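Lys-gingipain catalytic subunit (Porphyromonas gingivalis, PDB 6I9A) cleaves proteins with a strong preference for lysine before the cut, as a secreted cysteine endopeptidase of family C25, and may act as a virulence factor in periodontal disease. Local coordinates at residues Y179-Q182 with E183-Y186; A142-P145 with D146-Y149; T101-Y104 with Y105-V108; I63-K66 with Y67-L71. All coordinates share one frame; numbering follows the deposited sequence.

Contact 1. Residues Y179-Q182 with E183-Y186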
loop_
_atom_site.group_PDB
_atom_site.type_symbol
_atom_site.label_atom_id
_atom_site.label_comp_id
_atom_site.label_asym_id
_atom_site.label_seq_id
_atom_site.Cartn_x
_atom_site.Cartn_y
_atom_site.Cartn_z
ATOM N N TYR A 179 -19.430 2.138 -1.488
ATOM C CA TYR A 179 -18.493 1.773 -0.415
ATOM C C TYR A 179 -18.316 2.845 0.661
ATOM O O TYR A 179 -18.383 2.511 1.837
ATOM C CB TYR A 179 -17.122 1.459 -1.046
ATOM C CG TYR A 179 -17.245 0.405 -2.128
ATOM C CD1 TYR A 179 -17.708 -0.878 -1.836
ATOM C CD2 TYR A 179 -16.927 0.694 -3.460
ATOM C CE1 TYR A 179 -17.835 -1.849 -2.824
ATOM C CE2 TYR A 179 -17.040 -0.276 -4.455
ATOM C CZ TYR A 179 -17.521 -1.536 -4.125
ATOM O OH TYR A 179 -17.683 -2.510 -5.093
ATOM N N TYR A 180 -18.005 4.085 0.267
ATOM C CA TYR A 180 -17.724 5.149 1.245
ATOM C C TYR A 180 -19.028 5.766 1.698
ATOM O O TYR A 180 -19.482 6.799 1.195
ATOM C CB TYR A 180 -16.765 6.181 0.621
ATOM C CG TYR A 180 -15.424 5.561 0.288
ATOM C CD1 TYR A 180 -14.540 5.189 1.299
ATOM C CD2 TYR A 180 -15.021 5.387 -1.034
ATOM C CE1 TYR A 180 -13.313 4.583 1.006
ATOM C CE2 TYR A 180 -13.791 4.795 -1.338
ATOM C CZ TYR A 180 -12.948 4.388 -0.322
ATOM O OH TYR A 180 -11.747 3.756 -0.591
ATOM N N ASN A 181 -19.660 5.035 2.623
ATOM C CA ASN A 181 -20.995 5.403 3.074
ATOM C C ASN A 181 -21.287 4.834 4.464
ATOM O O ASN A 181 -20.513 4.026 4.993
ATOM C CB ASN A 181 -22.051 4.965 2.021
ATOM C CG ASN A 181 -22.061 3.488 1.781
ATOM O OD1 ASN A 181 -21.989 2.654 2.690
ATOM N ND2 ASN A 181 -22.130 3.110 0.508
ATOM N N GLN A 182 -22.410 5.263 5.034
ATOM C CA GLN A 182 -22.742 4.872 6.404
ATOM C C GLN A 182 -22.991 3.373 6.521
ATOM O O GLN A 182 -22.673 2.777 7.569
ATOM C CB GLN A 182 -23.949 5.658 6.925
ATOM C CG GLN A 182 -24.294 5.339 8.409
ATOM C CD GLN A 182 -23.146 5.594 9.406
ATOM O OE1 GLN A 182 -22.978 6.724 9.917
ATOM N NE2 GLN A 182 -22.348 4.551 9.752
ATOM N N GLU A 183 -23.476 2.739 5.453
ATOM C CA GLU A 183 -23.771 1.297 5.475
ATOM C C GLU A 183 -22.494 0.481 5.595
ATOM O O GLU A 183 -22.540 -0.676 6.043
ATOM C CB GLU A 183 -24.564 0.897 4.202
ATOM C CG GLU A 183 -25.959 1.540 4.165
ATOM C CD GLU A 183 -26.111 3.022 3.778
ATOM O OE1 GLU A 183 -25.118 3.729 3.456
ATOM O OE2 GLU A 183 -27.278 3.470 3.756
ATOM N N HIS A 184 -21.321 1.076 5.270
ATOM C CA HIS A 184 -20.014 0.428 5.440
ATOM C C HIS A 184 -19.281 0.945 6.665
ATOM O O HIS A 184 -18.126 0.601 6.884
ATOM C CB HIS A 184 -19.146 0.613 4.181
ATOM C CG HIS A 184 -19.632 -0.236 3.042
ATOM N ND1 HIS A 184 -20.774 0.094 2.349
ATOM C CD2 HIS A 184 -19.150 -1.410 2.560
ATOM C CE1 HIS A 184 -20.944 -0.879 1.442
ATOM N NE2 HIS A 184 -19.990 -1.780 1.525
ATOM N N GLY A 185 -19.964 1.727 7.498
ATOM C CA GLY A 185 -19.397 2.229 8.750
ATOM C C GLY A 185 -18.782 3.604 8.719
ATOM O O GLY A 185 -18.270 4.031 9.753
ATOM N N TYR A 186 -18.827 4.311 7.603
ATOM C CA TYR A 186 -18.251 5.648 7.539
ATOM C C TYR A 186 -19.246 6.670 8.023
ATOM O O TYR A 186 -20.334 6.810 7.428
ATOM C CB TYR A 186 -17.789 5.993 6.110
ATOM C CG TYR A 186 -16.622 5.124 5.703
ATOM C CD1 TYR A 186 -15.320 5.462 6.066
ATOM C CD2 TYR A 186 -16.802 4.013 4.885
ATOM C CE1 TYR A 186 -14.228 4.673 5.681
ATOM C CE2 TYR A 186 -15.720 3.235 4.481
ATOM C CZ TYR A 186 -14.433 3.597 4.846
ATOM O OH TYR A 186 -13.373 2.823 4.413
#

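Contact 2. Residues A142-P145 with D146-Y149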
loop_
_atom_site.group_PDB
_atom_site.type_symbol
_atom_site.label_atom_id
_atom_site.label_comp_id
_atom_site.label_asym_id
_atom_site.label_seq_id
_atom_site.Cartn_x
_atom_site.Cartn_y
_atom_site.Cartn_z
ATOM N N ALA A 142 -2.370 -0.014 15.661
ATOM C CA ALA A 142 -3.609 0.618 16.129
ATOM C C ALA A 142 -3.470 1.186 17.527
ATOM O O ALA A 142 -4.319 0.989 18.387
ATOM C CB ALA A 142 -4.792 -0.345 16.042
ATOM N N THR A 143 -2.397 1.987 17.701
ATOM C CA THR A 143 -2.122 2.626 19.003
ATOM C C THR A 143 -2.595 4.076 19.017
ATOM O O THR A 143 -2.293 4.808 19.970
ATOM C CB THR A 143 -0.614 2.550 19.295
ATOM O OG1 THR A 143 0.060 3.200 18.224
ATOM C CG2 THR A 143 -0.132 1.135 19.517
ATOM N N MET A 144 -3.374 4.508 17.998
ATOM C CA MET A 144 -3.845 5.890 17.995
ATOM C C MET A 144 -4.893 6.095 19.096
ATOM O O MET A 144 -5.740 5.207 19.321
ATOM C CB MET A 144 -4.423 6.254 16.601
ATOM C CG MET A 144 -5.681 5.498 16.206
ATOM S SD MET A 144 -5.458 3.763 15.656
ATOM C CE MET A 144 -4.717 3.958 14.024
ATOM N N PRO A 145 -4.894 7.299 19.729
ATOM C CA PRO A 145 -5.916 7.593 20.782
ATOM C C PRO A 145 -7.312 8.013 20.253
ATOM O O PRO A 145 -8.277 8.045 21.045
ATOM C CB PRO A 145 -5.301 8.751 21.560
ATOM C CG PRO A 145 -4.449 9.475 20.564
ATOM C CD PRO A 145 -3.868 8.362 19.650
ATOM N N ASP A 146 -7.426 8.402 18.973
ATOM C CA ASP A 146 -8.736 8.752 18.389
ATOM C C ASP A 146 -8.977 7.788 17.212
ATOM O O ASP A 146 -8.918 8.250 16.060
ATOM C CB ASP A 146 -8.855 10.260 17.964
ATOM C CG ASP A 146 -10.222 10.589 17.324
ATOM O OD1 ASP A 146 -11.154 9.810 17.514
ATOM O OD2 ASP A 146 -10.338 11.653 16.609
ATOM N N LYS A 147 -9.540 6.583 17.507
ATOM C CA LYS A 147 -9.846 5.628 16.383
ATOM C C LYS A 147 -11.042 6.085 15.559
ATOM O O LYS A 147 -11.207 5.594 14.434
ATOM C CB LYS A 147 -10.024 4.198 16.919
ATOM C CG LYS A 147 -8.723 3.742 17.595
ATOM C CD LYS A 147 -8.856 2.399 18.223
ATOM C CE LYS A 147 -7.506 1.844 18.653
ATOM N NZ LYS A 147 -6.812 2.633 19.743
ATOM N N SER A 148 -11.846 7.030 16.066
ATOM C CA SER A 148 -13.004 7.485 15.282
ATOM C C SER A 148 -12.588 8.113 13.927
ATOM O O SER A 148 -13.417 8.147 13.021
ATOM C CB SER A 148 -13.856 8.466 16.073
ATOM O OG SER A 148 -13.255 9.741 16.123
ATOM N N TYR A 149 -11.349 8.593 13.801
ATOM C CA TYR A 149 -10.913 9.201 12.529
ATOM C C TYR A 149 -10.980 8.144 11.417
ATOM O O TYR A 149 -11.053 8.498 10.243
ATOM C CB TYR A 149 -9.549 9.878 12.638
ATOM C CG TYR A 149 -8.366 9.022 12.231
ATOM C CD1 TYR A 149 -7.837 8.057 13.093
ATOM C CD2 TYR A 149 -7.784 9.167 10.981
ATOM C CE1 TYR A 149 -6.764 7.266 12.713
ATOM C CE2 TYR A 149 -6.719 8.376 10.581
ATOM C CZ TYR A 149 -6.199 7.435 11.455
ATOM O OH TYR A 149 -5.142 6.619 11.117
HETATM O O HOH W 1 -9.976 5.969 20.305
#

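Contact 3. Residues T101-Y104 with Y105-V108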
loop_
_atom_site.group_PDB
_atom_site.type_symbol
_atom_site.label_atom_id
_atom_site.label_comp_id
_atom_site.label_asym_id
_atom_site.label_seq_id
_atom_site.Cartn_x
_atom_site.Cartn_y
_atom_site.Cartn_z
ATOM N N THR A 101 10.593 5.471 -13.135
ATOM C CA THR A 101 9.751 4.364 -12.706
ATOM C C THR A 101 10.598 3.383 -11.943
ATOM O O THR A 101 11.802 3.199 -12.196
ATOM C CB THR A 101 9.062 3.635 -13.904
ATOM O OG1 THR A 101 8.135 2.654 -13.438
ATOM C CG2 THR A 101 10.039 2.952 -14.874
ATOM N N ASP A 102 9.896 2.681 -11.045
ATOM C CA ASP A 102 10.430 1.539 -10.306
ATOM C C ASP A 102 9.924 0.225 -10.907
ATOM O O ASP A 102 10.271 -0.850 -10.414
ATOM C CB ASP A 102 10.025 1.587 -8.817
ATOM C CG ASP A 102 10.784 2.613 -8.024
ATOM O OD1 ASP A 102 11.898 2.968 -8.450
ATOM O OD2 ASP A 102 10.256 3.062 -6.953
ATOM N N LEU A 103 9.128 0.300 -11.997
ATOM C CA LEU A 103 8.527 -0.929 -12.525
ATOM C C LEU A 103 9.555 -1.995 -12.834
ATOM O O LEU A 103 9.272 -3.198 -12.602
ATOM C CB LEU A 103 7.760 -0.603 -13.826
ATOM C CG LEU A 103 7.096 -1.831 -14.495
ATOM C CD1 LEU A 103 6.060 -2.505 -13.615
ATOM C CD2 LEU A 103 6.482 -1.443 -15.823
ATOM N N TYR A 104 10.702 -1.601 -13.410
ATOM C CA TYR A 104 11.623 -2.631 -13.917
ATOM C C TYR A 104 12.447 -3.302 -12.811
ATOM O O TYR A 104 13.044 -4.341 -13.079
ATOM C CB TYR A 104 12.461 -2.047 -15.039
ATOM C CG TYR A 104 11.521 -1.722 -16.186
ATOM C CD1 TYR A 104 11.215 -0.399 -16.508
ATOM C CD2 TYR A 104 10.846 -2.736 -16.860
ATOM C CE1 TYR A 104 10.277 -0.087 -17.495
ATOM C CE2 TYR A 104 9.907 -2.446 -17.840
ATOM C CZ TYR A 104 9.627 -1.119 -18.159
ATOM O OH TYR A 104 8.652 -0.831 -19.083
ATOM N N TYR A 105 12.374 -2.811 -11.586
ATOM C CA TYR A 105 12.895 -3.618 -10.473
ATOM C C TYR A 105 11.965 -4.804 -10.203
ATOM O O TYR A 105 12.434 -5.891 -9.855
ATOM C CB TYR A 105 12.994 -2.786 -9.186
ATOM C CG TYR A 105 14.030 -1.673 -9.263
ATOM C CD1 TYR A 105 15.352 -1.939 -9.633
ATOM C CD2 TYR A 105 13.684 -0.355 -8.966
ATOM C CE1 TYR A 105 16.297 -0.909 -9.716
ATOM C CE2 TYR A 105 14.615 0.682 -9.049
ATOM C CZ TYR A 105 15.926 0.398 -9.420
ATOM O OH TYR A 105 16.849 1.410 -9.528
ATOM N N SER A 106 10.648 -4.590 -10.360
ATOM C CA SER A 106 9.571 -5.562 -10.053
ATOM C C SER A 106 9.231 -6.476 -11.221
ATOM O O SER A 106 8.731 -7.583 -10.984
ATOM C CB SER A 106 8.302 -4.820 -9.599
ATOM O OG SER A 106 7.556 -4.174 -10.619
ATOM N N ALA A 107 9.458 -6.046 -12.439
ATOM C CA ALA A 107 9.068 -6.763 -13.647
ATOM C C ALA A 107 10.237 -7.615 -14.031
ATOM O O ALA A 107 11.205 -7.129 -14.611
ATOM C CB ALA A 107 8.677 -5.760 -14.743
ATOM N N VAL A 108 10.155 -8.893 -13.682
ATOM C CA VAL A 108 11.321 -9.786 -13.818
ATOM C C VAL A 108 11.312 -10.553 -15.143
ATOM O O VAL A 108 12.340 -10.614 -15.837
ATOM C CB VAL A 108 11.414 -10.744 -12.624
ATOM C CG1 VAL A 108 12.634 -11.655 -12.741
ATOM C CG2 VAL A 108 11.445 -9.986 -11.304
HETATM O O HOH W 2 12.730 -5.497 -15.964
#

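Contact 4. Residues I63-K66 with Y67-L71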
loop_
_atom_site.group_PDB
_atom_site.type_symbol
_atom_site.label_atom_id
_atom_site.label_comp_id
_atom_site.label_asym_id
_atom_site.label_seq_id
_atom_site.Cartn_x
_atom_site.Cartn_y
_atom_site.Cartn_z
ATOM N N ILE A 63 17.891 -7.930 -7.596
ATOM C CA ILE A 63 16.493 -8.197 -7.259
ATOM C C ILE A 63 15.918 -9.306 -8.120
ATOM O O ILE A 63 15.202 -10.199 -7.640
ATOM C CB ILE A 63 15.684 -6.899 -7.403
ATOM C CG1 ILE A 63 16.111 -5.884 -6.287
ATOM C CG2 ILE A 63 14.178 -7.199 -7.370
ATOM C CD1 ILE A 63 15.583 -4.465 -6.582
ATOM N N HIS A 64 16.214 -9.240 -9.449
ATOM C CA HIS A 64 15.676 -10.252 -10.357
ATOM C C HIS A 64 16.160 -11.657 -9.973
ATOM O O HIS A 64 15.404 -12.617 -10.014
ATOM C CB HIS A 64 16.026 -9.919 -11.799
ATOM C CG HIS A 64 15.277 -8.754 -12.357
ATOM N ND1 HIS A 64 15.256 -8.531 -13.717
ATOM C CD2 HIS A 64 14.490 -7.829 -11.747
ATOM C CE1 HIS A 64 14.508 -7.444 -13.915
ATOM N NE2 HIS A 64 14.041 -6.974 -12.752
ATOM N N LYS A 65 17.461 -11.753 -9.595
ATOM C CA LYS A 65 18.009 -13.052 -9.214
ATOM C C LYS A 65 17.356 -13.528 -7.910
ATOM O O LYS A 65 17.001 -14.698 -7.797
ATOM C CB LYS A 65 19.524 -12.956 -9.107
ATOM C CG LYS A 65 20.180 -14.257 -8.670
ATOM C CD LYS A 65 21.706 -14.124 -8.610
ATOM C CE LYS A 65 22.424 -15.465 -8.689
ATOM N NZ LYS A 65 21.926 -16.459 -7.709
ATOM N N LYS A 66 17.151 -12.622 -6.947
ATOM C CA LYS A 66 16.461 -13.013 -5.728
ATOM C C LYS A 66 15.055 -13.528 -6.017
ATOM O O LYS A 66 14.622 -14.506 -5.424
ATOM C CB LYS A 66 16.345 -11.843 -4.753
ATOM C CG LYS A 66 17.596 -11.550 -3.962
ATOM C CD LYS A 66 17.802 -12.663 -2.915
ATOM C CE LYS A 66 19.035 -12.474 -2.072
ATOM N NZ LYS A 66 18.962 -13.417 -0.908
ATOM N N TYR A 67 14.304 -12.839 -6.915
ATOM C CA TYR A 67 12.967 -13.319 -7.226
ATOM C C TYR A 67 13.052 -14.706 -7.884
ATOM O O TYR A 67 12.304 -15.612 -7.506
ATOM C CB TYR A 67 12.276 -12.311 -8.175
ATOM C CG TYR A 67 10.925 -12.851 -8.541
ATOM C CD1 TYR A 67 10.746 -13.589 -9.704
ATOM C CD2 TYR A 67 9.826 -12.713 -7.672
ATOM C CE1 TYR A 67 9.546 -14.233 -9.974
ATOM C CE2 TYR A 67 8.619 -13.363 -7.927
ATOM C CZ TYR A 67 8.477 -14.106 -9.090
ATOM O OH TYR A 67 7.282 -14.728 -9.382
ATOM N N ASN A 68 13.880 -14.840 -8.933
ATOM C CA ASN A 68 13.936 -16.111 -9.652
ATOM C C ASN A 68 14.399 -17.259 -8.770
ATOM O O ASN A 68 13.843 -18.351 -8.858
ATOM C CB ASN A 68 14.842 -15.945 -10.856
ATOM C CG ASN A 68 14.189 -15.125 -11.962
ATOM O OD1 ASN A 68 12.983 -15.203 -12.194
ATOM N ND2 ASN A 68 14.994 -14.370 -12.696
ATOM N N ASP A 69 15.393 -16.990 -7.906
ATOM C CA ASP A 69 15.867 -18.031 -6.991
ATOM C C ASP A 69 14.783 -18.372 -5.974
ATOM O O ASP A 69 14.544 -19.546 -5.690
ATOM C CB ASP A 69 17.137 -17.590 -6.251
ATOM C CG ASP A 69 18.394 -17.536 -7.098
ATOM O OD1 ASP A 69 18.376 -18.081 -8.227
ATOM O OD2 ASP A 69 19.401 -16.948 -6.628
ATOM N N GLY A 70 14.058 -17.364 -5.494
ATOM C CA GLY A 70 13.008 -17.658 -4.533
ATOM C C GLY A 70 11.880 -18.457 -5.164
ATOM O O GLY A 70 11.364 -19.438 -4.591
ATOM N N LEU A 71 11.468 -18.053 -6.366
ATOM C CA LEU A 71 10.399 -18.796 -7.067
ATOM C C LEU A 71 10.783 -20.289 -7.299
ATOM O O LEU A 71 9.972 -21.186 -7.056
ATOM C CB LEU A 71 10.147 -18.111 -8.407
ATOM C CG LEU A 71 9.006 -18.742 -9.229
ATOM C CD1 LEU A 71 7.657 -18.511 -8.530
ATOM C CD2 LEU A 71 9.013 -18.163 -10.642
#

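Contact 1. Residues Y179-Q182 with E183-Y186
Asn-181 holds CG between its backbone N and its carbonyl carbon (chi1 60°), and His-184 turns CG to the side of its own backbone N, which brings the amide oxygen and the imidazole together. His-184 ND1 donates to Asn-181 OD1 at 2.9 Å, in a nearly straight bond (164°). OD1 lies close to the plane of the imidazole, while the amide and ring planes are well twisted apart. OD1 also takes a weak bond from His-184 N. One face of the imidazole is roofed by a backbone CH, Tyr-179 CA standing 4.0 Å from the ring centroid as a CH-pi contact. The Tyr-179 ring turns its edge toward the His-184 face in an offset edge-to-face pair, with planes at 75°. Its hydroxyl bonds to Asp-314, a ligand of a sodium ion.

In the same turn, Tyr-180 and Tyr-186 run side by side; Tyr-180 CD1 lies 3.9 Å from Tyr-186 CZ, over the rim of that ring's face. Asn-181 O reaches the edge of the Tyr-186 ring and accepts from two backbone donors, His-184 N and Tyr-186 N, each at 3.1 Å and from opposite faces of the carbonyl plane. The chain leaves helix 163-178 through an inverse gamma turn centred on Tyr-180 and enters a 3-10 segment, where Gly-185 N bonds to Gln-182 O at 2.9 Å. Asn-181 ND2 returns to Met-176 O, so both ends of the amide are engaged. The ND1 bond would probably favour a proton on that nitrogen, in a neutral or protonated ring, and helps fix the imidazole against Tyr-179 CA.

Contact 2. Residues A142-P145 with D146-Y149
Met-144 lays its CG against the aliphatic stem of Lys-147, CG to CG at 3.8 Å, and the two side chains cross at about a right angle. Met-144 CG sits between the backbone N and the carbonyl carbon (chi1 66°), and further bends in the chain bring SD alongside the same lysine methylenes. Met-144 also meets the edge of Tyr-149: its CG lies near the ring plane, 4.1 Å from CE1, and the methyl CE lies 4.0 Å from Tyr-149 OH. That hydroxyl is hydrogen-bonded to Tyr-241 O. Lys-147 runs extended and then bends at its last torsion (65°), carrying the ammonium back over the preceding backbone. There NZ donates to Met-144 O at 2.8 Å, in the carbonyl plane, and makes a weak, longer bond to Ala-142 O. One charged group thus ties together two carbonyls of the turn.

Next to it, a water bridges Pro-145 O and Lys-147 N, giving at 2.8 Å to the former and accepting from the latter. Ser-148 OG donates to the syn lone pair of Asp-146 OD1, which also takes a weak bond from Ser-148 N at the start of the 3-10 segment. Ala-142, with positive phi, is the C-prime residue of a Schellman motif: helix 126-141 ends here, and the chain turns toward strand 152-157.

Contact 3. Residues T101-Y104 with Y105-V108
Tyr-105 leaves the backbone with CB 3.6 Å from Asp-102 O, the carbonyl that accepts from Tyr-105 N. With CG beside the backbone N (chi1 -66°), the ring swings back past that carbonyl: CD2 lies 3.7 Å from Asp-102 O. Farther along the same edge, CE2 comes to 3.6 Å from Asp-102 OD1, which meets the ring near its plane, the carboxylate turned about midway between flat and upright against it. At the tip, OH accepts a hydrogen bond from Gly-91 N, while Asp-102 OD1 has its main partner in a salt bridge with Arg-120.

The frame for this is a short, weakly bonded helix around 103-106, opened by an ST turn in which Thr-101 OG1 takes the capping bond from Leu-103 N at 2.9 Å (164°). It links strand 100-101 to the calcium-binding loop that holds Asp-109, Asp-111, Phe-113 and Glu-115.

Leu-103 O is the shared acceptor of the second half. Ala-107 N donates to it at 2.9 Å, with a C=O...N angle of 162°, and Ser-106 OG adds a bond from a little out of the carbonyl plane at 2.8 Å; Ser-106 N contributes a weak one. The methyl of Ala-107 turns toward Leu-103 and packs 4.2 Å from its CG, with Tyr-104 CD2 only slightly farther. A water donates to both Tyr-104 O and Ala-107 O, bridging these two carbonyls three residues apart. Val-108 N then bonds to Glu-115, a ligand of the calcium ion in that loop.

Contact 4. Residues I63-K66 with Y67-L71
This is an intrahelical contact of i to i+4 type, midway and late along helix 56-72, which packs beside strand 14-20 of the four-stranded parallel sheet and shows its other side to solvent. On that outer side lies the salt bridge from Lys-65 to Asp-69, one turn apart, with NZ to OD2 at 2.8 Å. Lys-65 places CG opposite its backbone N (chi1 178°) and extends down the helix before bending at the last torsion (-52°), which returns the ammonium to the carboxylate. It reaches the syn lone pair of OD2, and the methylenes travel alongside the same oxygen, Lys-65 CG to OD2 being 3.5 Å. The Asp-69 carboxyl carbon CG sits 3.2 Å from Lys-65 O.

Backbone bonds carry the rest: Tyr-67 N to Ile-63 O and Asn-68 N to His-64 O are each 2.9 Å, and Asp-69 N to Lys-65 O is 2.8 Å. The Asn-68 amide lies beside the His-64 carbonyl, ND2 3.2 Å from O, at an angle too poor for a hydrogen bond. On the inner side, Ile-63 packs on Leu-17 and Val-19, and the Tyr-67 side chain touches Met-116 and Glu-115, the latter a calcium ligand. His-64 NE2 donates to Tyr-104 O, and Lys-66 NZ is hydrogen-bonded to Asp-43 OD2.

The charged pair thus lies on the solvent side, where water probably screens it. The positive NZ would probably ease the repulsion between Asp-69 OD2 and Lys-65 O, two acceptors 3.5 Å apart.

Along the chain the order is contact 4, contact 3, contact 2, contact 1, all within the C25 catalytic region. Contacts 4 and 3 form one group: their centres are 13 Å apart, and His-64 of helix 56-72 joins them by its bond to the short helix 103-106, beside the four-stranded parallel sheet and a calcium site. Contacts 2 and 1, with centres 18 Å apart and no touch, precede strands 152-157 and 188-192, neighbours in the six-stranded mixed sheet. Centres of the two groups lie about 35 to 41 Å apart on opposite sides of the chain's centre, so the two pairs belong to different sheets of the catalytic region.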